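Local coordinates for hypothetical protein XAC2396 (Xanthomonas axonopodis pv. citri, PDB 2G3W) that is of unknown function but has a compact fold built around a variation of the PD-(D/E)XK nuclease motif, at residues D52-F57 and R72-D77; P78-D83 and E101-G106; K94-S99 and Y126-V131; L27-H32 and V42-F47. One frame throughout, in Å; residues are numbered along the deposited sequence.

Interaction 1: D52-F57 and R72-D77; sequences DDRLEF and RDYTGD
E56 and R72 form a salt bridge between strand 56-57 and the end of strand 69-72, just before the type I beta turn D73 to G76. R72 NH2 lies 3.1 Å from E56 OE1, and as a hydrogen bond it is weak. The carboxylate and guanidinium planes are almost perpendicular, at 81°, which rules out a flat two-pronged pairing. Water 2 adds a second link: it accepts from R72 NE and donates to the same E56 OE1. Water 1 joins the backbones, accepting a hydrogen bond from R72 N at 2.9 Å and donating one to R54 O.

R54 also turns toward R72. Its NH2 makes a weak bond of 2.9 Å to R72 O. The approach of R54 NH1 to the same oxygen is too short to be taken at face value and is doubtful. R54 CG is anti to the carbonyl carbon (chi1 -57°). The bend at chi3 then lays the guanidinium over the Y74 ring in a cation-pi contact, with R54 CZ 4.0 Å from the ring centroid and the two planes about 30° apart.

The turn that carries Y74 is held from within. D73 OD1 accepts from T75 N at 2.9 Å, an Asx turn, and from T75 OG1, both on the same face of the carboxylate. R54 CD rests 3.4 Å from Y74 OH.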
loop_
_atom_site.group_PDB
_atom_site.type_symbol
_atom_site.label_atom_id
_atom_site.label_comp_id
_atom_site.label_asym_id
_atom_site.label_seq_id
_atom_site.Cartn_x
_atom_site.Cartn_y
_atom_site.Cartn_z
ATOM N N ASP A 52 -8.417 1.686 -19.269
ATOM C CA ASP A 52 -9.623 2.464 -19.386
ATOM C C ASP A 52 -9.922 2.555 -20.863
ATOM O O ASP A 52 -9.005 2.464 -21.678
ATOM C CB ASP A 52 -9.315 3.865 -18.885
ATOM C CG ASP A 52 -10.541 4.632 -18.532
ATOM O OD1 ASP A 52 -10.962 5.465 -19.353
ATOM O OD2 ASP A 52 -11.078 4.405 -17.431
ATOM N N ASP A 53 -11.190 2.769 -21.214
ATOM C CA ASP A 53 -11.557 3.028 -22.599
ATOM C C ASP A 53 -10.822 4.264 -23.141
ATOM O O ASP A 53 -10.606 4.383 -24.351
ATOM C CB ASP A 53 -13.081 3.168 -22.745
ATOM N N ARG A 54 -10.396 5.143 -22.227
ATOM C CA ARG A 54 -9.890 6.476 -22.578
ATOM C C ARG A 54 -8.398 6.680 -22.285
ATOM O O ARG A 54 -7.812 7.702 -22.657
ATOM C CB ARG A 54 -10.739 7.559 -21.906
ATOM C CG ARG A 54 -12.202 7.449 -22.275
ATOM C CD ARG A 54 -13.007 8.679 -21.909
ATOM N NE ARG A 54 -12.725 9.845 -22.752
ATOM C CZ ARG A 54 -12.139 10.956 -22.311
ATOM N NH1 ARG A 54 -11.766 11.059 -21.027
ATOM N NH2 ARG A 54 -11.934 11.970 -23.149
ATOM N N LEU A 55 -7.780 5.692 -21.650
ATOM C CA LEU A 55 -6.344 5.724 -21.443
ATOM C C LEU A 55 -5.679 5.724 -22.812
ATOM O O LEU A 55 -6.057 4.935 -23.697
ATOM C CB LEU A 55 -5.883 4.519 -20.609
ATOM C CG LEU A 55 -4.437 4.501 -20.073
ATOM C CD1 LEU A 55 -4.149 5.795 -19.288
ATOM C CD2 LEU A 55 -4.217 3.324 -19.162
ATOM N N GLU A 56 -4.706 6.617 -22.991
ATOM C CA GLU A 56 -3.886 6.629 -24.197
ATOM C C GLU A 56 -2.401 6.724 -23.854
ATOM O O GLU A 56 -2.032 7.309 -22.840
ATOM C CB GLU A 56 -4.276 7.789 -25.115
ATOM C CG GLU A 56 -5.615 7.548 -25.801
ATOM C CD GLU A 56 -6.252 8.802 -26.333
ATOM O OE1 GLU A 56 -5.620 9.882 -26.254
ATOM O OE2 GLU A 56 -7.403 8.694 -26.827
ATOM N N PHE A 57 -1.566 6.148 -24.713
ATOM C CA PHE A 57 -0.119 6.392 -24.655
ATOM C C PHE A 57 0.179 7.819 -25.094
ATOM O O PHE A 57 -0.379 8.289 -26.090
ATOM C CB PHE A 57 0.637 5.373 -25.536
ATOM C CG PHE A 57 0.457 3.929 -25.081
ATOM C CD1 PHE A 57 1.006 3.492 -23.880
ATOM C CD2 PHE A 57 -0.271 3.014 -25.853
ATOM C CE1 PHE A 57 0.838 2.163 -23.435
ATOM C CE2 PHE A 57 -0.445 1.681 -25.423
ATOM C CZ PHE A 57 0.099 1.257 -24.208
ATOM N N ARG A 72 -7.487 11.818 -20.404
ATOM C CA ARG A 72 -7.867 13.219 -20.347
ATOM C C ARG A 72 -9.388 13.368 -20.386
ATOM O O ARG A 72 -10.064 12.608 -21.081
ATOM C CB ARG A 72 -7.218 13.980 -21.503
ATOM C CG ARG A 72 -5.704 14.097 -21.383
ATOM C CD ARG A 72 -5.155 14.668 -22.669
ATOM N NE ARG A 72 -4.933 13.589 -23.630
ATOM C CZ ARG A 72 -4.580 13.760 -24.897
ATOM N NH1 ARG A 72 -4.413 14.974 -25.377
ATOM N NH2 ARG A 72 -4.388 12.703 -25.676
ATOM N N ASP A 73 -9.939 14.320 -19.638
ATOM C CA ASP A 73 -11.391 14.449 -19.606
ATOM C C ASP A 73 -11.907 14.946 -20.959
ATOM O O ASP A 73 -11.104 15.204 -21.873
ATOM C CB ASP A 73 -11.889 15.334 -18.442
ATOM C CG ASP A 73 -11.404 16.781 -18.530
ATOM O OD1 ASP A 73 -11.137 17.277 -19.651
ATOM O OD2 ASP A 73 -11.302 17.432 -17.458
ATOM N N TYR A 74 -13.238 15.076 -21.065
ATOM C CA TYR A 74 -13.924 15.465 -22.309
ATOM C C TYR A 74 -13.702 16.923 -22.706
ATOM O O TYR A 74 -14.213 17.359 -23.724
ATOM C CB TYR A 74 -15.435 15.146 -22.234
ATOM C CG TYR A 74 -15.687 13.655 -22.237
ATOM C CD1 TYR A 74 -15.505 12.906 -23.412
ATOM C CD2 TYR A 74 -16.057 12.984 -21.057
ATOM C CE1 TYR A 74 -15.701 11.532 -23.425
ATOM C CE2 TYR A 74 -16.250 11.598 -21.056
ATOM C CZ TYR A 74 -16.069 10.880 -22.249
ATOM O OH TYR A 74 -16.255 9.512 -22.283
ATOM N N THR A 75 -12.936 17.662 -21.899
ATOM C CA THR A 75 -12.526 19.024 -22.255
ATOM C C THR A 75 -11.002 19.107 -22.397
ATOM O O THR A 75 -10.462 20.181 -22.646
ATOM C CB THR A 75 -13.048 20.109 -21.264
ATOM O OG1 THR A 75 -12.403 19.958 -20.000
ATOM C CG2 THR A 75 -14.555 20.022 -21.078
ATOM N N GLY A 76 -10.321 17.974 -22.250
ATOM C CA GLY A 76 -8.887 17.896 -22.524
ATOM C C GLY A 76 -7.939 17.826 -21.333
ATOM O O GLY A 76 -6.812 17.345 -21.455
ATOM N N ASP A 77 -8.378 18.288 -20.172
ATOM C CA ASP A 77 -7.482 18.324 -19.006
ATOM C C ASP A 77 -7.170 16.939 -18.445
ATOM O O ASP A 77 -8.067 16.114 -18.339
ATOM C CB ASP A 77 -8.060 19.255 -17.944
ATOM C CG ASP A 77 -8.337 20.638 -18.506
ATOM O OD1 ASP A 77 -7.458 21.134 -19.245
ATOM O OD2 ASP A 77 -9.426 21.214 -18.240
HETATM O O HOH W 1 -7.995 10.268 -22.829
HETATM O O HOH W 2 -5.527 10.780 -23.270
#

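Interaction 2: P78-D83 and E101-G106; sequences PDLWID and EAVVIG
E101 and L80 sit side by side where strand 80-83, the part of 78-84 after the bulge at D79 and L80, begins to run parallel to strand 101-106. Their side chains point the same way. The E101 chain is fully extended, with CG anti to the backbone N (chi1 -177°). Its CB lies 3.8 Å from D79 O and close to L80 CD1. CG runs past the same methyl, and CD comes within 3.7 Å of L80 CD1. At the tip, OE2 also borders that methyl but finds its charged partner in R130 NE of strand 129-133.

Further along this face, L80 CD1 touches V103 CG2 at 3.6 Å. I82 CG2 meets I105 CD1 at the same distance. Backbone bonds alternate between the strands: W81 N to E101 O, V103 N to W81 O at 2.8 Å, D83 N to V103 O, and I105 N to D83 O.

On the other face, W81 NE1 donates to D83 OD2 at 2.9 Å. The acceptor lies in the indole plane, while the donor stands above the carboxylate plane. D83 OD2 also pairs with R91 of helix 89-98, the crossover helix of this beta-alpha-beta unit. Two donors thus hold this buried carboxylate in place, while the L80 and V103 face is mainly apolar.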
loop_
_atom_site.group_PDB
_atom_site.type_symbol
_atom_site.label_atom_id
_atom_site.label_comp_id
_atom_site.label_asym_id
_atom_site.label_seq_id
_atom_site.Cartn_x
_atom_site.Cartn_y
_atom_site.Cartn_z
ATOM N N PRO A 78 -5.887 16.670 -18.113
ATOM C CA PRO A 78 -5.521 15.346 -17.622
ATOM C C PRO A 78 -6.228 14.924 -16.335
ATOM O O PRO A 78 -6.184 15.650 -15.317
ATOM C CB PRO A 78 -4.005 15.468 -17.406
ATOM C CG PRO A 78 -3.584 16.528 -18.326
ATOM C CD PRO A 78 -4.694 17.529 -18.224
ATOM N N ASP A 79 -6.883 13.764 -16.394
ATOM C CA ASP A 79 -7.423 13.084 -15.205
ATOM C C ASP A 79 -6.379 12.197 -14.548
ATOM O O ASP A 79 -6.323 12.060 -13.314
ATOM C CB ASP A 79 -8.655 12.231 -15.568
ATOM C CG ASP A 79 -9.937 12.970 -15.399
ATOM O OD1 ASP A 79 -9.968 13.906 -14.564
ATOM O OD2 ASP A 79 -10.931 12.634 -16.105
ATOM N N LEU A 80 -5.547 11.591 -15.379
ATOM C CA LEU A 80 -4.548 10.661 -14.914
ATOM C C LEU A 80 -3.322 10.838 -15.782
ATOM O O LEU A 80 -3.427 10.835 -17.006
ATOM C CB LEU A 80 -5.049 9.217 -15.035
ATOM C CG LEU A 80 -4.125 8.109 -14.480
ATOM C CD1 LEU A 80 -4.067 8.132 -12.967
ATOM C CD2 LEU A 80 -4.629 6.753 -14.988
ATOM N N TRP A 81 -2.174 10.971 -15.130
ATOM C CA TRP A 81 -0.903 11.263 -15.775
ATOM C C TRP A 81 0.084 10.272 -15.230
ATOM O O TRP A 81 0.348 10.271 -14.037
ATOM C CB TRP A 81 -0.473 12.679 -15.394
ATOM C CG TRP A 81 0.868 13.164 -15.870
ATOM C CD1 TRP A 81 2.104 12.706 -15.498
ATOM C CD2 TRP A 81 1.098 14.261 -16.747
ATOM N NE1 TRP A 81 3.096 13.431 -16.119
ATOM C CE2 TRP A 81 2.500 14.397 -16.891
ATOM C CE3 TRP A 81 0.250 15.145 -17.439
ATOM C CZ2 TRP A 81 3.081 15.378 -17.704
ATOM C CZ3 TRP A 81 0.826 16.124 -18.251
ATOM C CH2 TRP A 81 2.237 16.227 -18.382
ATOM N N ILE A 82 0.609 9.404 -16.105
ATOM C CA ILE A 82 1.533 8.333 -15.685
ATOM C C ILE A 82 2.938 8.501 -16.278
ATOM O O ILE A 82 3.079 8.564 -17.503
ATOM C CB ILE A 82 0.966 6.914 -16.073
ATOM C CG1 ILE A 82 -0.498 6.716 -15.596
ATOM C CG2 ILE A 82 1.910 5.808 -15.528
ATOM C CD1 ILE A 82 -1.221 5.480 -16.150
ATOM N N ASP A 83 3.968 8.600 -15.423
ATOM C CA ASP A 83 5.362 8.708 -15.856
ATOM C C ASP A 83 6.153 7.491 -15.379
ATOM O O ASP A 83 6.018 7.068 -14.212
ATOM C CB ASP A 83 6.057 9.984 -15.316
ATOM C CG ASP A 83 5.780 11.231 -16.168
ATOM O OD1 ASP A 83 5.543 11.121 -17.370
ATOM O OD2 ASP A 83 5.749 12.332 -15.620
ATOM N N GLU A 101 -4.842 13.046 -10.848
ATOM C CA GLU A 101 -3.997 12.045 -10.218
ATOM C C GLU A 101 -2.722 11.915 -11.045
ATOM O O GLU A 101 -2.786 11.884 -12.265
ATOM C CB GLU A 101 -4.703 10.677 -10.133
ATOM C CG GLU A 101 -3.829 9.600 -9.372
ATOM C CD GLU A 101 -4.493 8.199 -9.248
ATOM O OE1 GLU A 101 -5.709 8.099 -9.009
ATOM O OE2 GLU A 101 -3.776 7.183 -9.360
ATOM N N ALA A 102 -1.569 11.874 -10.366
ATOM C CA ALA A 102 -0.291 11.643 -11.011
ATOM C C ALA A 102 0.207 10.316 -10.510
ATOM O O ALA A 102 -0.026 9.971 -9.335
ATOM C CB ALA A 102 0.701 12.759 -10.665
ATOM N N VAL A 103 0.861 9.561 -11.389
ATOM C CA VAL A 103 1.450 8.259 -11.032
ATOM C C VAL A 103 2.898 8.208 -11.510
ATOM O O VAL A 103 3.195 8.553 -12.659
ATOM C CB VAL A 103 0.647 7.092 -11.698
ATOM C CG1 VAL A 103 1.125 5.678 -11.221
ATOM C CG2 VAL A 103 -0.894 7.281 -11.455
ATOM N N VAL A 104 3.793 7.771 -10.633
ATOM C CA VAL A 104 5.144 7.435 -11.000
ATOM C C VAL A 104 5.268 5.916 -10.854
ATOM O O VAL A 104 4.925 5.366 -9.818
ATOM C CB VAL A 104 6.129 8.137 -10.036
ATOM C CG1 VAL A 104 7.604 7.666 -10.273
ATOM C CG2 VAL A 104 6.015 9.594 -10.198
ATOM N N ILE A 105 5.772 5.243 -11.893
ATOM C CA ILE A 105 5.979 3.782 -11.864
ATOM C C ILE A 105 7.479 3.527 -12.008
ATOM O O ILE A 105 8.027 3.672 -13.084
ATOM C CB ILE A 105 5.192 3.112 -13.000
ATOM C CG1 ILE A 105 3.694 3.375 -12.801
ATOM C CG2 ILE A 105 5.480 1.552 -13.081
ATOM C CD1 ILE A 105 2.789 2.744 -13.887
ATOM N N GLY A 106 8.157 3.261 -10.908
ATOM C CA GLY A 106 9.584 2.934 -10.962
ATOM C C GLY A 106 9.860 1.436 -11.063
ATOM O O GLY A 106 9.027 0.616 -10.671
#

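Interaction 3: K94-S99 and Y126-V131; sequences KACNRS and YRNLRV
One hydrogen bond ties N128 to the last turn of helix 89-98. N128 ND2 donates to C96 O at 2.8 Å, with an N-H...O angle of 164°. The donor lies in the carbonyl plane, on a lone pair, and the oxygen is nearly in the plane of the amide. N128 CG sits between the backbone N and the carbonyl carbon (chi1 64°), which aims the amide at the helix. ND2 has a further acceptor in R100 O, just past the helix, and the two carbonyls together probably help fix the rotation of the amide.

The sulfur contacts centre on C96. Its SG lies obliquely by the Y126 ring, 4.3 Å from the centroid, a sulfur-aromatic contact. The same SG touches L129 CB at 3.5 Å.

The apolar packing continues through C96 CB, which meets Y126 CD1 at 3.8 Å. C96 therefore fills the angle between the tyrosine ring, the N128 amide and the base of the L129 side chain.

Helix 89-98 covers one side of the sheet here. C96 and A95 both lean on A102 of strand 101-106, and V92, one turn earlier, touches Y126 and L129. The contact thus binds the end of the helix to the loop entering strand 129-133, the strand next to 101-106.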
loop_
_atom_site.group_PDB
_atom_site.type_symbol
_atom_site.label_atom_id
_atom_site.label_comp_id
_atom_site.label_asym_id
_atom_site.label_seq_id
_atom_site.Cartn_x
_atom_site.Cartn_y
_atom_site.Cartn_z
ATOM N N LYS A 94 5.309 19.073 -11.475
ATOM C CA LYS A 94 4.499 19.384 -12.652
ATOM C C LYS A 94 3.324 18.412 -12.795
ATOM O O LYS A 94 2.168 18.833 -12.994
ATOM C CB LYS A 94 5.360 19.311 -13.922
ATOM C CG LYS A 94 4.570 19.579 -15.238
ATOM C CD LYS A 94 5.169 18.894 -16.483
ATOM N N ALA A 95 3.607 17.113 -12.696
ATOM C CA ALA A 95 2.533 16.141 -12.919
ATOM C C ALA A 95 1.410 16.297 -11.868
ATOM O O ALA A 95 0.231 16.291 -12.216
ATOM C CB ALA A 95 3.089 14.727 -12.946
ATOM N N CYS A 96 1.771 16.508 -10.593
ATOM C CA CYS A 96 0.754 16.660 -9.548
ATOM C C CYS A 96 -0.054 17.937 -9.714
ATOM O O CYS A 96 -1.266 18.007 -9.399
ATOM C CB CYS A 96 1.382 16.602 -8.153
ATOM S SG CYS A 96 1.675 14.893 -7.596
ATOM N N ASN A 97 0.616 18.958 -10.217
ATOM C CA ASN A 97 -0.022 20.228 -10.416
ATOM C C ASN A 97 -0.890 20.218 -11.669
ATOM O O ASN A 97 -1.886 20.920 -11.719
ATOM C CB ASN A 97 1.041 21.325 -10.453
ATOM C CG ASN A 97 0.458 22.696 -10.490
ATOM O OD1 ASN A 97 -0.241 23.118 -9.574
ATOM N ND2 ASN A 97 0.752 23.422 -11.555
ATOM N N ARG A 98 -0.550 19.376 -12.647
ATOM C CA ARG A 98 -1.231 19.394 -13.952
ATOM C C ARG A 98 -2.401 18.413 -14.101
ATOM O O ARG A 98 -3.220 18.567 -15.002
ATOM C CB ARG A 98 -0.229 19.163 -15.080
ATOM C CG ARG A 98 0.251 20.441 -15.750
ATOM C CD ARG A 98 -0.372 20.630 -17.136
ATOM N NE ARG A 98 0.144 19.646 -18.084
ATOM C CZ ARG A 98 1.157 19.856 -18.928
ATOM N NH1 ARG A 98 1.774 21.035 -18.975
ATOM N NH2 ARG A 98 1.552 18.882 -19.739
ATOM N N SER A 99 -2.481 17.417 -13.220
ATOM C CA SER A 99 -3.424 16.314 -13.405
ATOM C C SER A 99 -4.118 15.995 -12.091
ATOM O O SER A 99 -3.568 16.246 -11.013
ATOM C CB SER A 99 -2.677 15.086 -14.014
ATOM O OG SER A 99 -3.411 13.857 -13.956
ATOM N N TYR A 126 2.668 16.012 -1.441
ATOM C CA TYR A 126 1.633 15.861 -2.498
ATOM C C TYR A 126 0.479 14.979 -2.042
ATOM O O TYR A 126 0.719 13.956 -1.418
ATOM C CB TYR A 126 2.223 15.281 -3.791
ATOM C CG TYR A 126 3.394 16.076 -4.349
ATOM C CD1 TYR A 126 3.195 17.329 -4.929
ATOM C CD2 TYR A 126 4.667 15.543 -4.346
ATOM C CE1 TYR A 126 4.252 18.061 -5.439
ATOM C CE2 TYR A 126 5.731 16.241 -4.885
ATOM C CZ TYR A 126 5.511 17.518 -5.414
ATOM O OH TYR A 126 6.561 18.244 -5.912
ATOM N N ARG A 127 -0.762 15.345 -2.366
ATOM C CA ARG A 127 -1.923 14.522 -1.952
ATOM C C ARG A 127 -2.597 13.705 -3.104
ATOM O O ARG A 127 -3.479 12.867 -2.862
ATOM C CB ARG A 127 -2.938 15.366 -1.128
ATOM C CG ARG A 127 -3.758 16.346 -1.984
ATOM C CD ARG A 127 -4.843 17.109 -1.210
ATOM N NE ARG A 127 -5.421 16.408 -0.054
ATOM C CZ ARG A 127 -6.520 15.651 -0.072
ATOM N NH1 ARG A 127 -7.182 15.439 -1.195
ATOM N NH2 ARG A 127 -6.945 15.080 1.048
ATOM N N ASN A 128 -2.162 13.933 -4.344
ATOM C CA ASN A 128 -2.798 13.328 -5.517
ATOM C C ASN A 128 -1.793 12.493 -6.288
ATOM O O ASN A 128 -1.959 12.210 -7.475
ATOM C CB ASN A 128 -3.415 14.405 -6.412
ATOM C CG ASN A 128 -2.370 15.370 -7.005
ATOM O OD1 ASN A 128 -1.353 15.670 -6.381
ATOM N ND2 ASN A 128 -2.646 15.871 -8.213
ATOM N N LEU A 129 -0.747 12.094 -5.594
ATOM C CA LEU A 129 0.334 11.326 -6.183
ATOM C C LEU A 129 0.241 9.861 -5.794
ATOM O O LEU A 129 -0.018 9.537 -4.645
ATOM C CB LEU A 129 1.668 11.903 -5.693
ATOM C CG LEU A 129 2.967 11.172 -6.073
ATOM C CD1 LEU A 129 3.134 11.085 -7.577
ATOM C CD2 LEU A 129 4.132 11.958 -5.445
ATOM N N ARG A 130 0.414 8.980 -6.773
ATOM C CA ARG A 130 0.562 7.545 -6.540
ATOM C C ARG A 130 1.970 7.114 -6.971
ATOM O O ARG A 130 2.396 7.397 -8.095
ATOM C CB ARG A 130 -0.514 6.775 -7.355
ATOM C CG ARG A 130 -0.449 5.252 -7.220
ATOM C CD ARG A 130 -1.551 4.583 -8.122
ATOM N NE ARG A 130 -2.853 4.973 -7.599
ATOM C CZ ARG A 130 -3.451 4.421 -6.544
ATOM N NH1 ARG A 130 -2.892 3.413 -5.869
ATOM N NH2 ARG A 130 -4.601 4.897 -6.150
ATOM N N VAL A 131 2.722 6.464 -6.092
ATOM C CA VAL A 131 4.049 6.000 -6.458
ATOM C C VAL A 131 4.035 4.503 -6.294
ATOM O O VAL A 131 3.628 3.977 -5.238
ATOM C CB VAL A 131 5.201 6.636 -5.591
ATOM C CG1 VAL A 131 6.591 6.007 -6.010
ATOM C CG2 VAL A 131 5.225 8.150 -5.765
#

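Interaction 4: L27-H32 and V42-F47; sequences LTLAQH and VRLLAF
A30 and R43 are joined through water 3 and by a direct bond. The water accepts from A30 N at 2.8 Å and from R43 NH1 at 3.1 Å. R43 NH2 reaches A30 O at 3.0 Å, but the N-H...O angle of 122° makes that bond weak. On the outermost strand of the sheet in this chain, R43 thus reaches A30 O directly, though weakly, and A30 N through the water. R43 NE forms a salt bridge with E35, which helps hold the guanidinium in place and probably balances its charge.

The flat group is also packed. L29 CD2 lies over one face of the guanidinium, offset toward its rim and 4.0 Å from NH1. The other methyl of that leucine, CD1, meets L44 CD1.

L27 closes the other end. Its CD1 stands over the face of the F47 ring, 3.9 Å from the centroid, a CH-pi contact. L27 CD2 lies against F47 CZ at 3.7 Å, so both methyls rest on the ring. The phenyl CG is anti to the backbone N (chi1 -169°), which sends the ring toward the strand. L27 CD1 also touches L44 CD1 at 3.8 Å.

Strand 27-31 and helix 42-47 run at 149°, roughly antiparallel. This is helix-on-sheet packing, in which the chain leaves an edge strand and doubles back as a helix across the sheet face.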
loop_
_atom_site.group_PDB
_atom_site.type_symbol
_atom_site.label_atom_id
_atom_site.label_comp_id
_atom_site.label_asym_id
_atom_site.label_seq_id
_atom_site.Cartn_x
_atom_site.Cartn_y
_atom_site.Cartn_z
ATOM N N LEU A 27 -4.198 -2.771 -28.760
ATOM C CA LEU A 27 -3.275 -1.660 -28.645
ATOM C C LEU A 27 -2.187 -1.655 -29.723
ATOM O O LEU A 27 -1.839 -2.696 -30.267
ATOM C CB LEU A 27 -2.590 -1.698 -27.261
ATOM C CG LEU A 27 -3.521 -1.618 -26.044
ATOM C CD1 LEU A 27 -2.680 -1.637 -24.815
ATOM C CD2 LEU A 27 -4.404 -0.377 -26.061
ATOM N N THR A 28 -1.653 -0.459 -29.961
ATOM C CA THR A 28 -0.529 -0.187 -30.832
ATOM C C THR A 28 0.430 0.673 -30.043
ATOM O O THR A 28 0.006 1.648 -29.400
ATOM C CB THR A 28 -1.058 0.568 -32.083
ATOM O OG1 THR A 28 -1.471 -0.404 -33.050
ATOM C CG2 THR A 28 -0.027 1.518 -32.682
ATOM N N LEU A 29 1.710 0.279 -30.032
ATOM C CA LEU A 29 2.758 1.001 -29.307
ATOM C C LEU A 29 3.909 1.282 -30.222
ATOM O O LEU A 29 4.450 0.357 -30.846
ATOM C CB LEU A 29 3.277 0.207 -28.086
ATOM C CG LEU A 29 2.356 -0.113 -26.921
ATOM C CD1 LEU A 29 1.672 -1.454 -27.201
ATOM C CD2 LEU A 29 3.201 -0.183 -25.644
ATOM N N ALA A 30 4.258 2.561 -30.341
ATOM C CA ALA A 30 5.423 2.960 -31.125
ATOM C C ALA A 30 6.608 2.898 -30.180
ATOM O O ALA A 30 6.640 3.628 -29.222
ATOM C CB ALA A 30 5.262 4.376 -31.660
ATOM N N GLN A 31 7.575 2.032 -30.444
ATOM C CA GLN A 31 8.769 1.945 -29.590
ATOM C C GLN A 31 9.854 2.918 -30.066
ATOM O O GLN A 31 10.439 2.732 -31.128
ATOM C CB GLN A 31 9.342 0.530 -29.576
ATOM C CG GLN A 31 10.543 0.385 -28.633
ATOM C CD GLN A 31 10.941 -1.067 -28.404
ATOM O OE1 GLN A 31 10.370 -1.977 -28.997
ATOM N NE2 GLN A 31 11.921 -1.285 -27.527
ATOM N N HIS A 32 10.097 3.954 -29.271
ATOM C CA HIS A 32 11.102 4.985 -29.589
ATOM C C HIS A 32 12.474 4.314 -29.715
ATOM O O HIS A 32 12.734 3.332 -29.030
ATOM C CB HIS A 32 11.106 6.038 -28.462
ATOM C CG HIS A 32 12.046 7.188 -28.695
ATOM N ND1 HIS A 32 11.657 8.360 -29.310
ATOM C CD2 HIS A 32 13.355 7.347 -28.376
ATOM C CE1 HIS A 32 12.690 9.183 -29.375
ATOM N NE2 HIS A 32 13.733 8.592 -28.818
ATOM N N VAL A 42 7.036 -2.371 -19.681
ATOM C CA VAL A 42 6.561 -1.664 -18.469
ATOM C C VAL A 42 5.422 -0.718 -18.880
ATOM O O VAL A 42 4.411 -0.617 -18.150
ATOM C CB VAL A 42 7.668 -0.881 -17.738
ATOM C CG1 VAL A 42 7.091 -0.020 -16.580
ATOM C CG2 VAL A 42 8.702 -1.843 -17.123
ATOM N N ARG A 43 5.541 -0.057 -20.050
ATOM C CA ARG A 43 4.436 0.790 -20.511
ATOM C C ARG A 43 3.186 -0.034 -20.812
ATOM O O ARG A 43 2.062 0.370 -20.512
ATOM C CB ARG A 43 4.774 1.538 -21.792
ATOM C CG ARG A 43 5.794 2.653 -21.732
ATOM C CD ARG A 43 5.347 3.649 -22.860
ATOM N NE ARG A 43 5.883 3.212 -24.161
ATOM C CZ ARG A 43 5.276 3.286 -25.332
ATOM N NH1 ARG A 43 4.012 3.704 -25.445
ATOM N NH2 ARG A 43 5.931 2.859 -26.409
ATOM N N LEU A 44 3.374 -1.176 -21.466
ATOM C CA LEU A 44 2.258 -2.079 -21.720
ATOM C C LEU A 44 1.643 -2.548 -20.396
ATOM O O LEU A 44 0.428 -2.514 -20.221
ATOM C CB LEU A 44 2.705 -3.272 -22.568
ATOM C CG LEU A 44 1.581 -4.209 -22.967
ATOM C CD1 LEU A 44 0.570 -3.451 -23.872
ATOM C CD2 LEU A 44 2.152 -5.435 -23.633
ATOM N N LEU A 45 2.479 -2.995 -19.466
ATOM C CA LEU A 45 1.999 -3.367 -18.131
ATOM C C LEU A 45 1.234 -2.196 -17.457
ATOM O O LEU A 45 0.205 -2.420 -16.791
ATOM C CB LEU A 45 3.174 -3.878 -17.244
ATOM C CG LEU A 45 2.861 -4.169 -15.772
ATOM C CD1 LEU A 45 1.845 -5.251 -15.579
ATOM C CD2 LEU A 45 4.147 -4.482 -15.003
ATOM N N ALA A 46 1.756 -0.972 -17.602
ATOM C CA ALA A 46 1.136 0.220 -17.000
ATOM C C ALA A 46 -0.257 0.451 -17.546
ATOM O O ALA A 46 -1.199 0.756 -16.795
ATOM C CB ALA A 46 1.994 1.454 -17.209
ATOM N N PHE A 47 -0.392 0.308 -18.860
ATOM C CA PHE A 47 -1.696 0.389 -19.452
ATOM C C PHE A 47 -2.642 -0.631 -18.780
ATOM O O PHE A 47 -3.754 -0.284 -18.369
ATOM C CB PHE A 47 -1.614 0.226 -20.989
ATOM C CG PHE A 47 -2.910 0.570 -21.683
ATOM C CD1 PHE A 47 -3.983 -0.283 -21.598
ATOM C CD2 PHE A 47 -3.059 1.772 -22.379
ATOM C CE1 PHE A 47 -5.214 0.026 -22.204
ATOM C CE2 PHE A 47 -4.291 2.083 -23.020
ATOM C CZ PHE A 47 -5.356 1.214 -22.911
HETATM O O HOH W 3 3.301 4.298 -28.400
#

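Overall arrangement
All four contacts reach one mixed sheet. Interaction 4 comes first in the chain, at the 21-31 edge, and interaction 1 follows, at the 56-57 edge. Their centres are about 16 Å apart, yet they touch: F57 packs on R43, L29 and F47, so the two edges of the sheet meet beside helix 37-49. Interaction 1 leads directly into interaction 2. Interactions 2 and 3 alternate along the chain, with centres about 7 Å apart. Helix 89-98 of interaction 3 is the crossover between the two strands of interaction 2, and strands 101-106 and 129-133 are neighbours. Interactions 3 and 4 lie farthest apart, about 22 Å between centres. I105 against A46 joins the beta-alpha-beta part to helix 37-49, consistent with a compact fold.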